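Local coordinates for DNA replication and repair protein RecF (PDB 5Z69) that takes part in DNA replication and recombinational repair through the RecFOR pathway as an ABC-type ATPase, and probably binds single-stranded DNA, at residues 199-204 with 272-277. Numbering follows the deposited sequence.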
# COMPACT_ATOMS: atom_id res chain seq x y z
N ARG A 199 2.45 -15.01 -12.59
CA ARG A 199 2.48 -16.31 -11.90
C ARG A 199 2.87 -16.17 -10.43
O ARG A 199 2.29 -16.80 -9.55
CB ARG A 199 3.41 -17.26 -12.61
CG ARG A 199 2.84 -17.76 -13.90
CD ARG A 199 3.41 -19.12 -14.22
NE ARG A 199 4.81 -19.02 -14.62
CZ ARG A 199 5.19 -18.83 -15.87
NH1 ARG A 199 4.28 -18.72 -16.83
NH2 ARG A 199 6.49 -18.76 -16.17
N ILE A 200 3.83 -15.30 -10.17
CA ILE A 200 4.33 -15.08 -8.82
C ILE A 200 3.27 -14.40 -7.94
O ILE A 200 3.04 -14.81 -6.80
CB ILE A 200 5.63 -14.24 -8.89
CG1 ILE A 200 6.82 -15.16 -9.23
CG2 ILE A 200 5.89 -13.48 -7.58
CD1 ILE A 200 7.98 -14.41 -9.87
N ILE A 201 2.61 -13.38 -8.48
CA ILE A 201 1.54 -12.72 -7.74
C ILE A 201 0.45 -13.73 -7.39
O ILE A 201 -0.01 -13.78 -6.25
CB ILE A 201 0.94 -11.55 -8.56
CG1 ILE A 201 1.89 -10.36 -8.51
CG2 ILE A 201 -0.46 -11.17 -8.03
CD1 ILE A 201 1.71 -9.38 -9.64
N LYS A 202 0.09 -14.56 -8.35
CA LYS A 202 -0.96 -15.55 -8.13
C LYS A 202 -0.62 -16.48 -6.97
O LYS A 202 -1.45 -16.74 -6.09
CB LYS A 202 -1.22 -16.37 -9.39
CG LYS A 202 -2.38 -17.35 -9.23
CD LYS A 202 -2.14 -18.68 -9.91
CE LYS A 202 -1.14 -19.53 -9.13
NZ LYS A 202 -0.93 -20.90 -9.71
N VAL A 203 0.61 -16.98 -6.95
CA VAL A 203 1.00 -17.90 -5.89
C VAL A 203 1.16 -17.18 -4.55
O VAL A 203 0.78 -17.72 -3.50
CB VAL A 203 2.30 -18.64 -6.23
CG1 VAL A 203 2.78 -19.45 -5.02
CG2 VAL A 203 2.08 -19.52 -7.46
N ARG A 204 1.72 -15.98 -4.58
CA ARG A 204 1.84 -15.20 -3.35
C ARG A 204 0.47 -14.98 -2.72
O ARG A 204 0.33 -15.05 -1.49
CB ARG A 204 2.52 -13.86 -3.60
CG ARG A 204 4.03 -13.94 -3.75
CD ARG A 204 4.62 -12.54 -3.92
NE ARG A 204 6.07 -12.62 -4.01
CZ ARG A 204 6.87 -11.58 -4.20
NH1 ARG A 204 6.37 -10.36 -4.32
NH2 ARG A 204 8.18 -11.78 -4.27
N HIS A 272 9.11 -7.57 -7.05
CA HIS A 272 10.24 -7.18 -6.21
C HIS A 272 10.03 -5.84 -5.50
O HIS A 272 10.93 -5.37 -4.78
CB HIS A 272 11.53 -7.10 -7.04
CG HIS A 272 11.47 -6.08 -8.13
ND1 HIS A 272 10.72 -6.25 -9.27
CD2 HIS A 272 12.06 -4.86 -8.24
CE1 HIS A 272 10.85 -5.19 -10.05
NE2 HIS A 272 11.66 -4.34 -9.45
N ARG A 273 8.86 -5.23 -5.70
CA ARG A 273 8.54 -3.98 -5.00
C ARG A 273 7.28 -4.11 -4.18
O ARG A 273 6.75 -3.11 -3.73
CB ARG A 273 8.36 -2.81 -5.98
CG ARG A 273 9.62 -2.39 -6.69
CD ARG A 273 10.60 -1.75 -5.73
NE ARG A 273 11.73 -1.16 -6.44
CZ ARG A 273 11.71 0.05 -7.00
NH2 ARG A 273 12.80 0.47 -7.63
N GLU A 274 6.79 -5.34 -4.02
CA GLU A 274 5.50 -5.54 -3.35
C GLU A 274 5.65 -5.59 -1.83
O GLU A 274 6.76 -5.61 -1.30
CB GLU A 274 4.84 -6.82 -3.87
CG GLU A 274 4.53 -6.77 -5.36
CD GLU A 274 3.82 -8.02 -5.88
OE1 GLU A 274 3.77 -9.03 -5.15
OE2 GLU A 274 3.29 -7.97 -7.01
N ASP A 275 4.52 -5.59 -1.13
CA ASP A 275 4.54 -5.78 0.31
C ASP A 275 3.24 -6.44 0.70
O ASP A 275 2.38 -6.63 -0.16
CB ASP A 275 4.72 -4.44 1.03
CG ASP A 275 5.07 -4.60 2.49
OD1 ASP A 275 5.32 -5.73 2.93
OD2 ASP A 275 5.09 -3.58 3.22
N PHE A 276 3.10 -6.82 1.96
CA PHE A 276 1.78 -7.16 2.48
C PHE A 276 1.64 -6.53 3.86
O PHE A 276 2.61 -6.41 4.60
CB PHE A 276 1.52 -8.68 2.50
CG PHE A 276 2.45 -9.48 3.39
CD1 PHE A 276 3.67 -9.94 2.90
CD2 PHE A 276 2.08 -9.81 4.68
CE1 PHE A 276 4.52 -10.70 3.70
CE2 PHE A 276 2.91 -10.56 5.50
CZ PHE A 276 4.14 -11.01 5.01
N LYS A 277 0.44 -6.07 4.17
CA LYS A 277 0.22 -5.35 5.42
C LYS A 277 -0.47 -6.28 6.38
O LYS A 277 -1.40 -7.00 6.00
CB LYS A 277 -0.62 -4.08 5.20
CG LYS A 277 0.12 -2.88 4.60
CD LYS A 277 -0.62 -1.58 4.93
CE LYS A 277 -0.16 -0.38 4.07
NZ LYS A 277 1.25 0.06 4.32
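Arg204 and Glu274 form a buried salt bridge, NH1 of the arginine donating to OE1 of the glutamate at 3.0 Å. The bond is bent, with an N-H...O angle of 142°: OE1 lies at the guanidinium edge, slightly tilted from its plane, while NH1 comes down on the carboxylate from above, the two planes being turned 68° apart. Arg204 reaches across with its chain extended from CG to NE, and CG2 of Ile200 sits 3.7 Å above the plane of the guanidinium, toward its rim. NH1 also bonds Pro271 O, NH2 forms a salt bridge with Asp145, and NE meets Tyr155 OH, so all three nitrogens are held and the group has little freedom to turn. On the glutamate, Tyr231 OH bonds OE1 and Ser234 OG bonds OE2, giving both buried oxygens polar partners. The contact ties helix 186-222 to the turn leading into strand 275-280, the middle strand of a small antiparallel sheet; the three touching residues are buried, away from the nucleotide pocket. The remaining contact is van der Waals, the Ile201 side chain running across the carboxylate end of Glu274 at about a right angle. With CG1 anti to the carbonyl carbon (chi1 -76°), the CG1-CD1 arm of Ile201 is the branch that meets Glu274 OE2, CG1 at 3.1 Å and CD1 at 3.4 Å. Ile201 also packs on Ile246 and Leu250 of helix 243-256. With the carboxylate of Glu274 cut back to an alanine here, Arg204 would probably lose one of its two named carboxylate partners, Asp145 being the other, Tyr231 and Ser234 their acceptor, and a gap would open beside Ile201.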